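PDB 3A79: toll-like receptor 6, Variable lymphocyte receptor B from Mus musculus, which probably senses diacylated lipopeptides as a leucine-rich-repeat receptor ectodomain, here fused to part of a hagfish variable lymphocyte receptor. Local coordinates for residues N206-V211 and K229-N234. Sequence-based numbering, arbitrary orientation.
Sequences NSLFSV and KLNDEN. With BMA (beta-D-mannopyranose), chain F; NAG (2-acetamido-2-deoxy-beta-D-glucopyranose), chain C.
The flat carboxamide of Asn234 has Phe209 O in its plane, accepting from ND2 at 3.0 Å on a lone pair, while the Phe209 ring turns away, Val211 N above one face, toward the rim, and Phe203 meeting it edge-to-face. In the leucine-rich-repeat solenoid of the Toll-like receptor 6 part, Asn234, just before helix 235-246, links the loops that follow neighbouring strands 198-203 and 222-229. It illustrates how one side-chain amide, using both N-H groups and its oxygen, can satisfy backbone atoms of two loops at once. The same ND2 also donates to Lys229 O (3.2 Å), which takes a second, nearly straight bond from Phe209 N (170°). OD1 accepts from Asn231 N at 2.8 Å. With both ND2 acceptors close to the amide plane and OD1 engaged, the group's rotation is fixed; chi1 of 79° turns the amide back across its own loop. An alanine here would probably leave Phe209 O and Asn231 N without these partners and loosen the joint between the turns. Toward the glycan, Asn206 ND2 donates to O5 of the mannose. The Leu208 side chain crosses that of Asn231 at about a right angle, its CD1 and CD2 each 3.4 Å from Asn231 ND2.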
ATOM      1  N   ASN B 206      24.727 -21.423  14.815  1.00 72.21           N
ATOM      2  CA  ASN B 206      24.452 -20.746  16.070  1.00 76.63           C
ATOM      3  C   ASN B 206      25.674 -20.134  16.704  1.00 78.11           C
ATOM      4  O   ASN B 206      25.904 -20.290  17.904  1.00 82.50           O
ATOM      5  CB  ASN B 206      23.825 -21.715  17.061  1.00 80.09           C
ATOM      6  CG  ASN B 206      22.338 -21.746  16.959  1.00 85.40           C
ATOM      7  OD1 ASN B 206      21.695 -20.697  16.882  1.00 91.84           O
ATOM      8  ND2 ASN B 206      21.765 -22.949  16.950  1.00 86.78           N
ATOM      9  N   SER B 207      26.462 -19.439  15.903  1.00 73.13           N
ATOM     10  CA  SER B 207      27.666 -18.823  16.426  1.00 76.83           C
ATOM     11  C   SER B 207      28.321 -17.942  15.395  1.00 84.52           C
ATOM     12  O   SER B 207      27.961 -17.948  14.212  1.00 83.78           O
ATOM     13  CB  SER B 207      28.666 -19.880  16.902  1.00 58.83           C
ATOM     14  OG  SER B 207      28.796 -20.908  15.941  1.00 54.75           O
ATOM     15  N   LEU B 208      29.288 -17.173  15.869  1.00 81.20           N
ATOM     16  CA  LEU B 208      30.072 -16.344  14.998  1.00 69.07           C
ATOM     17  C   LEU B 208      30.829 -17.279  14.075  1.00 68.96           C
ATOM     18  O   LEU B 208      31.252 -18.353  14.490  1.00 68.93           O
ATOM     19  CB  LEU B 208      30.996 -15.471  15.837  1.00 65.42           C
ATOM     20  CG  LEU B 208      30.188 -14.426  16.613  1.00 56.51           C
ATOM     21  CD1 LEU B 208      31.046 -13.570  17.528  1.00 40.79           C
ATOM     22  CD2 LEU B 208      29.431 -13.551  15.607  1.00 58.71           C
ATOM     23  N   PHE B 209      30.941 -16.894  12.808  1.00 71.68           N
ATOM     24  CA  PHE B 209      31.665 -17.681  11.823  1.00 69.43           C
ATOM     25  C   PHE B 209      33.123 -17.714  12.222  1.00 72.65           C
ATOM     26  O   PHE B 209      33.748 -16.663  12.380  1.00 68.82           O
ATOM     27  CB  PHE B 209      31.525 -17.040  10.443  1.00 70.69           C
ATOM     28  CG  PHE B 209      32.501 -17.564   9.426  1.00 71.53           C
ATOM     29  CD1 PHE B 209      32.160 -18.629   8.599  1.00 67.60           C
ATOM     30  CD2 PHE B 209      33.756 -16.988   9.287  1.00 61.18           C
ATOM     31  CE1 PHE B 209      33.056 -19.109   7.660  1.00 68.77           C
ATOM     32  CE2 PHE B 209      34.652 -17.467   8.354  1.00 59.80           C
ATOM     33  CZ  PHE B 209      34.303 -18.530   7.538  1.00 62.60           C
ATOM     34  N   SER B 210      33.678 -18.908  12.395  1.00 75.06           N
ATOM     35  CA  SER B 210      35.049 -18.988  12.886  1.00 77.72           C
ATOM     36  C   SER B 210      35.871 -20.059  12.195  1.00 74.89           C
ATOM     37  O   SER B 210      36.512 -20.866  12.848  1.00 83.86           O
ATOM     38  CB  SER B 210      35.073 -19.195  14.404  1.00 71.75           C
ATOM     39  OG  SER B 210      34.770 -20.537  14.744  1.00 74.02           O
ATOM     40  N   VAL B 211      35.866 -20.069  10.873  1.00 67.11           N
ATOM     41  CA  VAL B 211      36.666 -21.055  10.172  1.00 71.42           C
ATOM     42  C   VAL B 211      38.025 -20.507   9.721  1.00 74.17           C
ATOM     43  O   VAL B 211      38.114 -19.452   9.078  1.00 67.55           O
ATOM     44  CB  VAL B 211      35.909 -21.673   9.001  1.00 65.25           C
ATOM     45  CG1 VAL B 211      36.761 -22.724   8.329  1.00 70.89           C
ATOM     46  CG2 VAL B 211      34.657 -22.294   9.501  1.00 61.60           C
ATOM     47  N   LYS B 229      27.408 -15.690  10.295  1.00 53.90           N
ATOM     48  CA  LYS B 229      27.107 -14.674  11.302  1.00 47.53           C
ATOM     49  C   LYS B 229      28.345 -13.840  11.598  1.00 59.18           C
ATOM     50  O   LYS B 229      29.334 -14.356  12.116  1.00 60.70           O
ATOM     51  CB  LYS B 229      26.623 -15.339  12.585  1.00 40.19           C
ATOM     52  CG  LYS B 229      26.301 -14.390  13.726  1.00 53.88           C
ATOM     53  CD  LYS B 229      25.893 -15.197  14.956  1.00 69.20           C
ATOM     54  CE  LYS B 229      25.250 -14.353  16.047  1.00 75.26           C
ATOM     55  NZ  LYS B 229      24.385 -15.207  16.920  1.00 77.43           N
ATOM     56  N   LEU B 230      28.288 -12.549  11.281  1.00 58.56           N
ATOM     57  CA  LEU B 230      29.450 -11.680  11.423  1.00 55.02           C
ATOM     58  C   LEU B 230      29.154 -10.417  12.205  1.00 56.31           C
ATOM     59  O   LEU B 230      28.107  -9.801  12.032  1.00 69.12           O
ATOM     60  CB  LEU B 230      29.972 -11.270  10.048  1.00 51.46           C
ATOM     61  CG  LEU B 230      30.058 -12.380   9.013  1.00 60.54           C
ATOM     62  CD1 LEU B 230      30.053 -11.802   7.611  1.00 54.30           C
ATOM     63  CD2 LEU B 230      31.302 -13.209   9.271  1.00 72.76           C
ATOM     64  N   ASN B 231      30.081 -10.039  13.072  1.00 50.94           N
ATOM     65  CA  ASN B 231      30.169  -8.655  13.511  1.00 64.99           C
ATOM     66  C   ASN B 231      31.411  -8.026  12.888  1.00 61.58           C
ATOM     67  O   ASN B 231      31.893  -8.501  11.860  1.00 64.54           O
ATOM     68  CB  ASN B 231      30.160  -8.529  15.038  1.00 80.52           C
ATOM     69  CG  ASN B 231      30.872  -9.667  15.722  1.00 76.16           C
ATOM     70  OD1 ASN B 231      32.050  -9.901  15.478  1.00 78.43           O
ATOM     71  ND2 ASN B 231      30.166 -10.371  16.598  1.00 62.38           N
ATOM     72  N   ASP B 232      31.928  -6.961  13.480  1.00 54.29           N
ATOM     73  CA  ASP B 232      33.114  -6.331  12.906  1.00 67.94           C
ATOM     74  C   ASP B 232      34.379  -7.085  13.313  1.00 82.65           C
ATOM     75  O   ASP B 232      35.372  -7.089  12.578  1.00 84.07           O
ATOM     76  CB  ASP B 232      33.198  -4.869  13.320  1.00 74.93           C
ATOM     77  CG  ASP B 232      31.884  -4.138  13.127  1.00 83.21           C
ATOM     78  OD1 ASP B 232      31.286  -4.281  12.040  1.00 76.85           O
ATOM     79  OD2 ASP B 232      31.452  -3.429  14.060  1.00 87.73           O
ATOM     80  N   GLU B 233      34.316  -7.748  14.469  1.00 88.59           N
ATOM     81  CA  GLU B 233      35.451  -8.468  15.049  1.00 84.53           C
ATOM     82  C   GLU B 233      35.839  -9.759  14.318  1.00 82.46           C
ATOM     83  O   GLU B 233      36.959 -10.246  14.478  1.00 85.96           O
ATOM     84  CB  GLU B 233      35.193  -8.774  16.527  1.00 86.59           C
ATOM     85  CG  GLU B 233      35.221  -7.550  17.438  1.00104.11           C
ATOM     86  CD  GLU B 233      35.554  -7.901  18.888  1.00123.98           C
ATOM     87  OE1 GLU B 233      35.250  -9.037  19.312  1.00129.74           O
ATOM     88  OE2 GLU B 233      36.125  -7.041  19.601  1.00127.24           O
ATOM     89  N   ASN B 234      34.916 -10.318  13.535  1.00 71.14           N
ATOM     90  CA  ASN B 234      35.196 -11.534  12.769  1.00 66.28           C
ATOM     91  C   ASN B 234      34.905 -11.368  11.285  1.00 71.24           C
ATOM     92  O   ASN B 234      34.933 -12.344  10.530  1.00 61.01           O
ATOM     93  CB  ASN B 234      34.437 -12.747  13.323  1.00 62.43           C
ATOM     94  CG  ASN B 234      32.970 -12.773  12.902  1.00 68.13           C
ATOM     95  OD1 ASN B 234      32.321 -11.732  12.793  1.00 77.78           O
ATOM     96  ND2 ASN B 234      32.446 -13.966  12.665  1.00 56.32           N
TER
HETATM   97  C1  BMA F   3      18.317 -23.106  15.988  1.00102.39           C
HETATM   98  C2  BMA F   3      18.227 -24.607  15.691  1.00106.17           C
HETATM   99  C3  BMA F   3      17.650 -25.389  16.879  1.00112.20           C
HETATM  100  C4  BMA F   3      18.272 -24.948  18.211  1.00110.42           C
HETATM  101  C5  BMA F   3      18.219 -23.425  18.332  1.00104.31           C
HETATM  102  C6  BMA F   3      18.820 -22.926  19.647  1.00 94.82           C
HETATM  103  O2  BMA F   3      19.512 -25.099  15.327  1.00 91.39           O
HETATM  104  O3  BMA F   3      17.774 -26.787  16.663  1.00110.85           O
HETATM  105  O4  BMA F   3      17.592 -25.528  19.305  1.00106.73           O
HETATM  106  O5  BMA F   3      18.920 -22.862  17.245  1.00105.13           O
HETATM  107  O6  BMA F   3      18.947 -21.518  19.623  1.00 86.89           O
HETATM  108  C1  NAG C   2      18.432 -19.258  12.434  1.00 74.39           C
HETATM  109  C2  NAG C   2      18.516 -18.943  13.928  1.00 74.03           C
HETATM  110  C3  NAG C   2      19.020 -20.134  14.758  1.00 76.68           C
HETATM  111  C4  NAG C   2      18.393 -21.450  14.318  1.00 79.35           C
HETATM  112  C5  NAG C   2      18.564 -21.591  12.820  1.00 82.51           C
HETATM  113  C6  NAG C   2      17.966 -22.900  12.352  1.00 86.55           C
HETATM  114  C7  NAG C   2      18.778 -16.663  14.702  1.00 71.58           C
HETATM  115  C8  NAG C   2      19.655 -15.455  14.880  1.00 64.60           C
HETATM  116  N2  NAG C   2      19.320 -17.751  14.142  1.00 76.69           N
HETATM  117  O3  NAG C   2      18.866 -19.946  16.155  1.00 70.08           O
HETATM  118  O4  NAG C   2      19.089 -22.505  14.937  1.00 89.87           O
HETATM  119  O5  NAG C   2      17.900 -20.537  12.166  1.00 79.36           O
HETATM  120  O6  NAG C   2      16.570 -22.735  12.396  1.00 86.40           O
HETATM  121  O7  NAG C   2      17.602 -16.619  15.066  1.00 63.60           O